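Local structure of subdomain of Desmoplakin Carboxy-Terminal domain (DPCT) (Homo sapiens, 1LM5) at residues 42-47 with 78-83; 121-126 with 157-162. The protein probably binds intermediate filaments, as a plakin-repeat subdomain of desmoplakin's carboxy-terminal region that links desmosomes to the cytoskeleton. All coordinates share one frame; numbering follows the deposited sequence.

Contact 1 and contact 2 lie in series along the chain, the first closing before the second opens, and each joins segments 31 residues apart. Their centres are about 17 Å from each other; the centre of contact 1 lies about 7 Å from the centre of the chain, that of contact 2 about 11 Å. The bridge between them is the ring of F121 in 121-126, which lies against helix 36-47: its CD1 is 3.3 Å from A45 CA, and its CE1 is 3.7 Å from E44 CB. Helix 112-124 thus connects the two, its F118 touching both helices of contact 1 and its C-terminal end entering contact 2.

Contact 1: residues 42-47 with 78-83; sequences LLEAQA and TRLKPA
L80 sends its two methyls over the helix 42-47, CD1 lying 3.7 Å from L43 CB while CD2 comes to 3.4 Å from E44 CG. With CG anti to its own carbonyl carbon (chi1 -62°), the leucine fork straddles the step between these neighbouring residues, crossing both side chains at a slant. One turn further along 78-83, A83 brings its small CB to 3.6 Å from E44 CB and 3.8 Å from A47 CB. This lets the backbones close in at that end, where E44 and A83 have their CA atoms 5.1 Å apart; the segment axes approach to 8.5 Å and cross at -44°.

E44 divides its labour. Its methylene groups pack on L80 and A83, whereas the carboxylate, carried on an extended chain (chi2 175°), is held by three partners. OE1 forms a salt bridge with R117, and OE2 accepts a hydrogen bond from Q40 and another from a water. These partners would be expected to favour the charged form of this buried acid. F118 of helix 112-124 touches both E44 and A83, and I52 lies against A47 and L80. The two segments fall in the region of a plectin (plakin) repeat, and the contact packs helix 36-47 on helix 74-88, helices separated in the chain by the short strands 52-53 and 60-61 and helix 63-68.

Contact 2: residues 121-126 with 157-162; sequences FQYLTG and QDTSSY
Segment 121-126 is the last turn of helix 112-124 running into a loop, and 157-162 is the chain leaving helix 150-157. There D158 centres an inverse gamma turn, residues 159-160 form a short 3-10 piece, and Y162 is extended. The backbones stay well apart, L124 and T159 having their CA atoms 7.8 Å from each other, so side chains fill the interval.

Y123 and L124 meet this chain from the helix side. Y123, with CG anti to the backbone N (chi1 -174°), reaches out to the end of helix 150-157, where its OH lies 3.5 Å from Q157 CA. T159 CG2 meets the edge of its ring, near the ring plane, at 3.9 Å from CE2. The Y162 side chain stands nearly perpendicular to that of Y123 and brings its OH obliquely to 3.1 Å from Y123 CD2. L124 and Y162 run alongside with their ends pointing opposite ways: the leucine CD1 sits at the edge of the tyrosine ring, 3.4 Å from CE1, while its other methyl, CD2, is 3.6 Å from T159 CG2. T159 CA lies over one face of the Y162 ring, displaced toward its rim, 3.5 Å above the plane, folding the turn back on its own aromatic.

Y162 OH and T159 OG1 find partners outside the contact, L156 O and E6 OE1 respectively. Separately, the Y123 ring meets R151 of the second subunit in a cation-pi contact. Chemically, then, the contact combines methyl-to-ring and ring-edge packing with the hydroxyls of Y162 and T159 hydrogen-bonded outside it; the Y162 OH to L156 O bond would limit movement of the tyrosine ring against Y123 and L124.

Contact 1: residues 42-47 with 78-83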
ATOM      1  N   LEU B  42      -5.757   3.452  19.086  1.00 14.78           N
ATOM      2  CA  LEU B  42      -4.710   4.028  18.254  1.00 13.64           C
ATOM      3  C   LEU B  42      -3.916   2.867  17.679  1.00 13.00           C
ATOM      4  O   LEU B  42      -3.471   2.926  16.538  1.00 12.04           O
ATOM      5  CB  LEU B  42      -3.785   4.928  19.063  1.00 11.52           C
ATOM      6  CG  LEU B  42      -4.481   6.203  19.531  1.00 14.86           C
ATOM      7  CD1 LEU B  42      -3.532   6.989  20.407  1.00 17.82           C
ATOM      8  CD2 LEU B  42      -4.937   7.014  18.336  1.00 14.95           C
ATOM      9  N   LEU B  43      -3.741   1.818  18.483  1.00 13.12           N
ATOM     10  CA  LEU B  43      -3.003   0.635  18.036  1.00 13.95           C
ATOM     11  C   LEU B  43      -3.835  -0.114  16.997  1.00 14.83           C
ATOM     12  O   LEU B  43      -3.290  -0.675  16.057  1.00 13.34           O
ATOM     13  CB  LEU B  43      -2.702  -0.312  19.205  1.00 17.27           C
ATOM     14  CG  LEU B  43      -1.394  -0.278  20.006  1.00 21.43           C
ATOM     15  CD1 LEU B  43      -0.367   0.609  19.338  1.00 17.98           C
ATOM     16  CD2 LEU B  43      -1.675   0.133  21.420  1.00 22.26           C
ATOM     17  N   GLU B  44      -5.152  -0.137  17.170  1.00 14.19           N
ATOM     18  CA  GLU B  44      -5.990  -0.821  16.188  1.00 16.13           C
ATOM     19  C   GLU B  44      -5.827  -0.124  14.855  1.00 15.34           C
ATOM     20  O   GLU B  44      -5.703  -0.765  13.825  1.00 14.38           O
ATOM     21  CB  GLU B  44      -7.461  -0.779  16.593  1.00 17.28           C
ATOM     22  CG  GLU B  44      -7.775  -1.579  17.832  1.00 17.35           C
ATOM     23  CD  GLU B  44      -9.210  -1.417  18.257  1.00 20.48           C
ATOM     24  OE1 GLU B  44      -9.801  -0.360  17.949  1.00 19.94           O
ATOM     25  OE2 GLU B  44      -9.736  -2.337  18.912  1.00 22.44           O
ATOM     26  N   ALA B  45      -5.823   1.200  14.890  1.00 16.06           N
ATOM     27  CA  ALA B  45      -5.678   1.975  13.670  1.00 15.47           C
ATOM     28  C   ALA B  45      -4.409   1.547  12.941  1.00 15.82           C
ATOM     29  O   ALA B  45      -4.363   1.547  11.716  1.00 15.49           O
ATOM     30  CB  ALA B  45      -5.630   3.458  13.992  1.00 12.26           C
ATOM     31  N   GLN B  46      -3.388   1.166  13.700  1.00 14.35           N
ATOM     32  CA  GLN B  46      -2.141   0.743  13.090  1.00 14.96           C
ATOM     33  C   GLN B  46      -2.283  -0.682  12.605  1.00 14.45           C
ATOM     34  O   GLN B  46      -1.969  -0.986  11.466  1.00 13.43           O
ATOM     35  CB  GLN B  46      -1.005   0.832  14.099  1.00 15.19           C
ATOM     36  CG  GLN B  46      -0.830   2.212  14.671  1.00 13.97           C
ATOM     37  CD  GLN B  46       0.330   2.261  15.617  1.00 14.17           C
ATOM     38  OE1 GLN B  46       0.818   1.225  16.044  1.00 16.61           O
ATOM     39  NE2 GLN B  46       0.781   3.465  15.960  1.00 15.80           N
ATOM     40  N   ALA B  47      -2.779  -1.550  13.478  1.00 15.97           N
ATOM     41  CA  ALA B  47      -2.939  -2.947  13.109  1.00 15.62           C
ATOM     42  C   ALA B  47      -3.791  -3.122  11.858  1.00 15.77           C
ATOM     43  O   ALA B  47      -3.428  -3.876  10.955  1.00 16.87           O
ATOM     44  CB  ALA B  47      -3.561  -3.730  14.267  1.00 16.23           C
ATOM     45  N   THR B  78      -3.756  -9.347  22.286  1.00 22.15           N
ATOM     46  CA  THR B  78      -4.979 -10.139  22.251  1.00 22.20           C
ATOM     47  C   THR B  78      -6.142  -9.270  21.795  1.00 20.64           C
ATOM     48  O   THR B  78      -6.880  -9.641  20.888  1.00 20.37           O
ATOM     49  CB  THR B  78      -5.298 -10.724  23.639  1.00 23.59           C
ATOM     50  OG1 THR B  78      -4.256 -11.633  24.008  1.00 25.11           O
ATOM     51  CG2 THR B  78      -6.637 -11.472  23.621  1.00 25.02           C
ATOM     52  N   ARG B  79      -6.283  -8.098  22.408  1.00 21.14           N
ATOM     53  CA  ARG B  79      -7.367  -7.187  22.066  1.00 22.22           C
ATOM     54  C   ARG B  79      -7.261  -6.662  20.647  1.00 22.17           C
ATOM     55  O   ARG B  79      -8.263  -6.267  20.068  1.00 22.69           O
ATOM     56  CB  ARG B  79      -7.391  -5.994  23.014  1.00 23.93           C
ATOM     57  CG  ARG B  79      -7.475  -6.335  24.476  1.00 26.66           C
ATOM     58  CD  ARG B  79      -7.148  -5.101  25.299  1.00 31.55           C
ATOM     59  NE  ARG B  79      -6.697  -5.463  26.635  1.00 37.55           N
ATOM     60  CZ  ARG B  79      -6.126  -4.616  27.482  1.00 39.75           C
ATOM     61  NH1 ARG B  79      -5.937  -3.352  27.125  1.00 38.73           N
ATOM     62  NH2 ARG B  79      -5.737  -5.038  28.680  1.00 40.88           N
ATOM     63  N   LEU B  80      -6.048  -6.646  20.091  1.00 21.36           N
ATOM     64  CA  LEU B  80      -5.842  -6.139  18.736  1.00 20.64           C
ATOM     65  C   LEU B  80      -6.028  -7.143  17.615  1.00 19.73           C
ATOM     66  O   LEU B  80      -5.967  -6.766  16.448  1.00 20.70           O
ATOM     67  CB  LEU B  80      -4.435  -5.542  18.595  1.00 17.87           C
ATOM     68  CG  LEU B  80      -4.132  -4.347  19.482  1.00 19.19           C
ATOM     69  CD1 LEU B  80      -2.661  -3.964  19.322  1.00 18.65           C
ATOM     70  CD2 LEU B  80      -5.045  -3.197  19.087  1.00 17.63           C
ATOM     71  N   LYS B  81      -6.237  -8.415  17.943  1.00 21.23           N
ATOM     72  CA  LYS B  81      -6.394  -9.427  16.903  1.00 22.28           C
ATOM     73  C   LYS B  81      -7.416  -9.054  15.835  1.00 20.85           C
ATOM     74  O   LYS B  81      -7.125  -9.120  14.635  1.00 19.72           O
ATOM     75  CB  LYS B  81      -6.749 -10.788  17.530  1.00 24.90           C
ATOM     76  CG  LYS B  81      -5.606 -11.400  18.346  1.00 28.29           C
ATOM     77  CD  LYS B  81      -6.099 -12.567  19.208  1.00 30.99           C
ATOM     78  CE  LYS B  81      -4.994 -13.168  20.084  1.00 33.85           C
ATOM     79  NZ  LYS B  81      -4.011 -14.013  19.335  1.00 35.84           N
ATOM     80  N   PRO B  82      -8.632  -8.655  16.248  1.00 21.22           N
ATOM     81  CA  PRO B  82      -9.627  -8.294  15.229  1.00 19.70           C
ATOM     82  C   PRO B  82      -9.119  -7.183  14.304  1.00 18.40           C
ATOM     83  O   PRO B  82      -9.344  -7.224  13.097  1.00 18.03           O
ATOM     84  CB  PRO B  82     -10.827  -7.849  16.052  1.00 19.69           C
ATOM     85  CG  PRO B  82     -10.686  -8.649  17.335  1.00 22.18           C
ATOM     86  CD  PRO B  82      -9.195  -8.553  17.604  1.00 21.00           C
ATOM     87  N   ALA B  83      -8.442  -6.188  14.873  1.00 16.85           N
ATOM     88  CA  ALA B  83      -7.903  -5.082  14.075  1.00 18.44           C
ATOM     89  C   ALA B  83      -6.875  -5.606  13.074  1.00 18.14           C
ATOM     90  O   ALA B  83      -6.822  -5.159  11.926  1.00 17.77           O
ATOM     91  CB  ALA B  83      -7.250  -4.040  14.979  1.00 15.57           C
TER
HETATM   92  O   HOH W   1      -9.248  -5.030  18.090  1.00 24.24           O

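Contact 2: residues 121-126 with 157-162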
ATOM      1  N   PHE B 121     -10.420   3.960  10.357  1.00 14.82           N
ATOM      2  CA  PHE B 121      -8.982   4.057  10.506  1.00 15.34           C
ATOM      3  C   PHE B 121      -8.345   3.911   9.132  1.00 15.96           C
ATOM      4  O   PHE B 121      -7.468   4.680   8.761  1.00 14.39           O
ATOM      5  CB  PHE B 121      -8.460   2.935  11.397  1.00 15.15           C
ATOM      6  CG  PHE B 121      -8.852   3.060  12.839  1.00 14.35           C
ATOM      7  CD1 PHE B 121      -8.947   1.920  13.633  1.00 16.02           C
ATOM      8  CD2 PHE B 121      -9.085   4.304  13.414  1.00 14.64           C
ATOM      9  CE1 PHE B 121      -9.265   2.019  14.990  1.00 14.97           C
ATOM     10  CE2 PHE B 121      -9.407   4.422  14.769  1.00 14.91           C
ATOM     11  CZ  PHE B 121      -9.496   3.275  15.559  1.00 16.26           C
ATOM     12  N   GLN B 122      -8.784   2.903   8.382  1.00 15.39           N
ATOM     13  CA  GLN B 122      -8.220   2.674   7.060  1.00 16.28           C
ATOM     14  C   GLN B 122      -8.558   3.832   6.141  1.00 17.58           C
ATOM     15  O   GLN B 122      -7.684   4.409   5.498  1.00 16.33           O
ATOM     16  CB  GLN B 122      -8.753   1.361   6.472  1.00 17.13           C
ATOM     17  CG  GLN B 122      -8.352   0.130   7.276  1.00 16.44           C
ATOM     18  CD  GLN B 122      -8.982  -1.152   6.755  1.00 19.76           C
ATOM     19  OE1 GLN B 122      -9.885  -1.124   5.915  1.00 18.29           O
ATOM     20  NE2 GLN B 122      -8.516  -2.288   7.271  1.00 17.61           N
ATOM     21  N   TYR B 123      -9.837   4.177   6.095  1.00 18.18           N
ATOM     22  CA  TYR B 123     -10.295   5.253   5.243  1.00 18.88           C
ATOM     23  C   TYR B 123      -9.491   6.532   5.434  1.00 18.52           C
ATOM     24  O   TYR B 123      -8.984   7.113   4.473  1.00 17.31           O
ATOM     25  CB  TYR B 123     -11.769   5.526   5.518  1.00 19.51           C
ATOM     26  CG  TYR B 123     -12.348   6.532   4.569  1.00 23.14           C
ATOM     27  CD1 TYR B 123     -12.704   6.166   3.280  1.00 25.69           C
ATOM     28  CD2 TYR B 123     -12.505   7.867   4.947  1.00 23.61           C
ATOM     29  CE1 TYR B 123     -13.201   7.097   2.390  1.00 26.56           C
ATOM     30  CE2 TYR B 123     -13.001   8.803   4.063  1.00 25.42           C
ATOM     31  CZ  TYR B 123     -13.347   8.412   2.785  1.00 27.62           C
ATOM     32  OH  TYR B 123     -13.834   9.335   1.889  1.00 31.39           O
ATOM     33  N   LEU B 124      -9.380   6.961   6.685  1.00 19.58           N
ATOM     34  CA  LEU B 124      -8.660   8.172   7.041  1.00 19.76           C
ATOM     35  C   LEU B 124      -7.181   8.134   6.722  1.00 20.38           C
ATOM     36  O   LEU B 124      -6.550   9.176   6.622  1.00 21.63           O
ATOM     37  CB  LEU B 124      -8.822   8.467   8.533  1.00 17.63           C
ATOM     38  CG  LEU B 124     -10.186   8.994   8.980  1.00 21.21           C
ATOM     39  CD1 LEU B 124     -10.240   9.017  10.502  1.00 20.64           C
ATOM     40  CD2 LEU B 124     -10.422  10.385   8.394  1.00 20.92           C
ATOM     41  N   THR B 125      -6.629   6.942   6.557  1.00 19.76           N
ATOM     42  CA  THR B 125      -5.207   6.840   6.287  1.00 20.32           C
ATOM     43  C   THR B 125      -4.859   6.408   4.872  1.00 21.61           C
ATOM     44  O   THR B 125      -3.778   5.877   4.630  1.00 20.75           O
ATOM     45  CB  THR B 125      -4.535   5.895   7.291  1.00 21.17           C
ATOM     46  OG1 THR B 125      -5.207   4.627   7.292  1.00 17.32           O
ATOM     47  CG2 THR B 125      -4.598   6.501   8.707  1.00 19.24           C
ATOM     48  N   GLY B 126      -5.769   6.634   3.937  1.00 22.20           N
ATOM     49  CA  GLY B 126      -5.466   6.273   2.566  1.00 23.28           C
ATOM     50  C   GLY B 126      -6.542   5.517   1.824  1.00 23.11           C
ATOM     51  O   GLY B 126      -6.646   5.634   0.607  1.00 25.88           O
ATOM     52  N   GLN B 157     -17.103   8.874   4.157  1.00 30.31           N
ATOM     53  CA  GLN B 157     -16.731  10.170   3.612  1.00 32.97           C
ATOM     54  C   GLN B 157     -16.984  11.316   4.589  1.00 32.45           C
ATOM     55  O   GLN B 157     -16.200  12.265   4.659  1.00 33.80           O
ATOM     56  CB  GLN B 157     -17.505  10.419   2.318  1.00 35.38           C
ATOM     57  CG  GLN B 157     -17.380  11.827   1.778  1.00 41.37           C
ATOM     58  CD  GLN B 157     -18.532  12.176   0.871  1.00 43.29           C
ATOM     59  OE1 GLN B 157     -18.758  11.511  -0.139  1.00 46.23           O
ATOM     60  NE2 GLN B 157     -19.281  13.215   1.230  1.00 46.68           N
ATOM     61  N   ASP B 158     -18.080  11.235   5.333  1.00 32.63           N
ATOM     62  CA  ASP B 158     -18.420  12.274   6.298  1.00 32.89           C
ATOM     63  C   ASP B 158     -17.547  12.129   7.540  1.00 32.45           C
ATOM     64  O   ASP B 158     -18.046  11.904   8.648  1.00 30.79           O
ATOM     65  CB  ASP B 158     -19.892  12.171   6.692  1.00 35.34           C
ATOM     66  CG  ASP B 158     -20.327  13.299   7.606  1.00 37.16           C
ATOM     67  OD1 ASP B 158     -21.445  13.229   8.158  1.00 40.13           O
ATOM     68  OD2 ASP B 158     -19.550  14.260   7.775  1.00 40.28           O
ATOM     69  N   THR B 159     -16.242  12.264   7.340  1.00 33.34           N
ATOM     70  CA  THR B 159     -15.275  12.132   8.422  1.00 35.69           C
ATOM     71  C   THR B 159     -15.618  13.013   9.611  1.00 36.48           C
ATOM     72  O   THR B 159     -15.321  12.669  10.751  1.00 36.08           O
ATOM     73  CB  THR B 159     -13.852  12.476   7.935  1.00 36.15           C
ATOM     74  OG1 THR B 159     -13.818  13.829   7.457  1.00 37.09           O
ATOM     75  CG2 THR B 159     -13.439  11.535   6.808  1.00 35.48           C
ATOM     76  N   SER B 160     -16.255  14.149   9.341  1.00 37.47           N
ATOM     77  CA  SER B 160     -16.631  15.077  10.395  1.00 38.00           C
ATOM     78  C   SER B 160     -17.583  14.445  11.394  1.00 38.02           C
ATOM     79  O   SER B 160     -17.596  14.819  12.566  1.00 38.85           O
ATOM     80  CB  SER B 160     -17.288  16.324   9.793  1.00 40.13           C
ATOM     81  OG  SER B 160     -16.413  16.971   8.886  1.00 42.86           O
ATOM     82  N   SER B 161     -18.365  13.472  10.941  1.00 36.32           N
ATOM     83  CA  SER B 161     -19.335  12.820  11.814  1.00 35.73           C
ATOM     84  C   SER B 161     -18.894  11.490  12.432  1.00 33.98           C
ATOM     85  O   SER B 161     -19.722  10.749  12.966  1.00 35.17           O
ATOM     86  CB  SER B 161     -20.651  12.615  11.062  1.00 38.29           C
ATOM     87  OG  SER B 161     -20.462  11.756   9.951  1.00 43.38           O
ATOM     88  N   TYR B 162     -17.608  11.180  12.366  1.00 31.45           N
ATOM     89  CA  TYR B 162     -17.124   9.938  12.961  1.00 28.98           C
ATOM     90  C   TYR B 162     -17.331   9.967  14.469  1.00 28.04           C
ATOM     91  O   TYR B 162     -17.173  11.008  15.109  1.00 26.29           O
ATOM     92  CB  TYR B 162     -15.634   9.744  12.700  1.00 27.16           C
ATOM     93  CG  TYR B 162     -15.261   9.257  11.326  1.00 25.48           C
ATOM     94  CD1 TYR B 162     -13.940   8.921  11.035  1.00 25.42           C
ATOM     95  CD2 TYR B 162     -16.213   9.138  10.310  1.00 23.39           C
ATOM     96  CE1 TYR B 162     -13.567   8.485   9.778  1.00 25.40           C
ATOM     97  CE2 TYR B 162     -15.848   8.702   9.042  1.00 24.83           C
ATOM     98  CZ  TYR B 162     -14.527   8.379   8.781  1.00 26.45           C
ATOM     99  OH  TYR B 162     -14.142   7.976   7.521  1.00 25.25           O
TER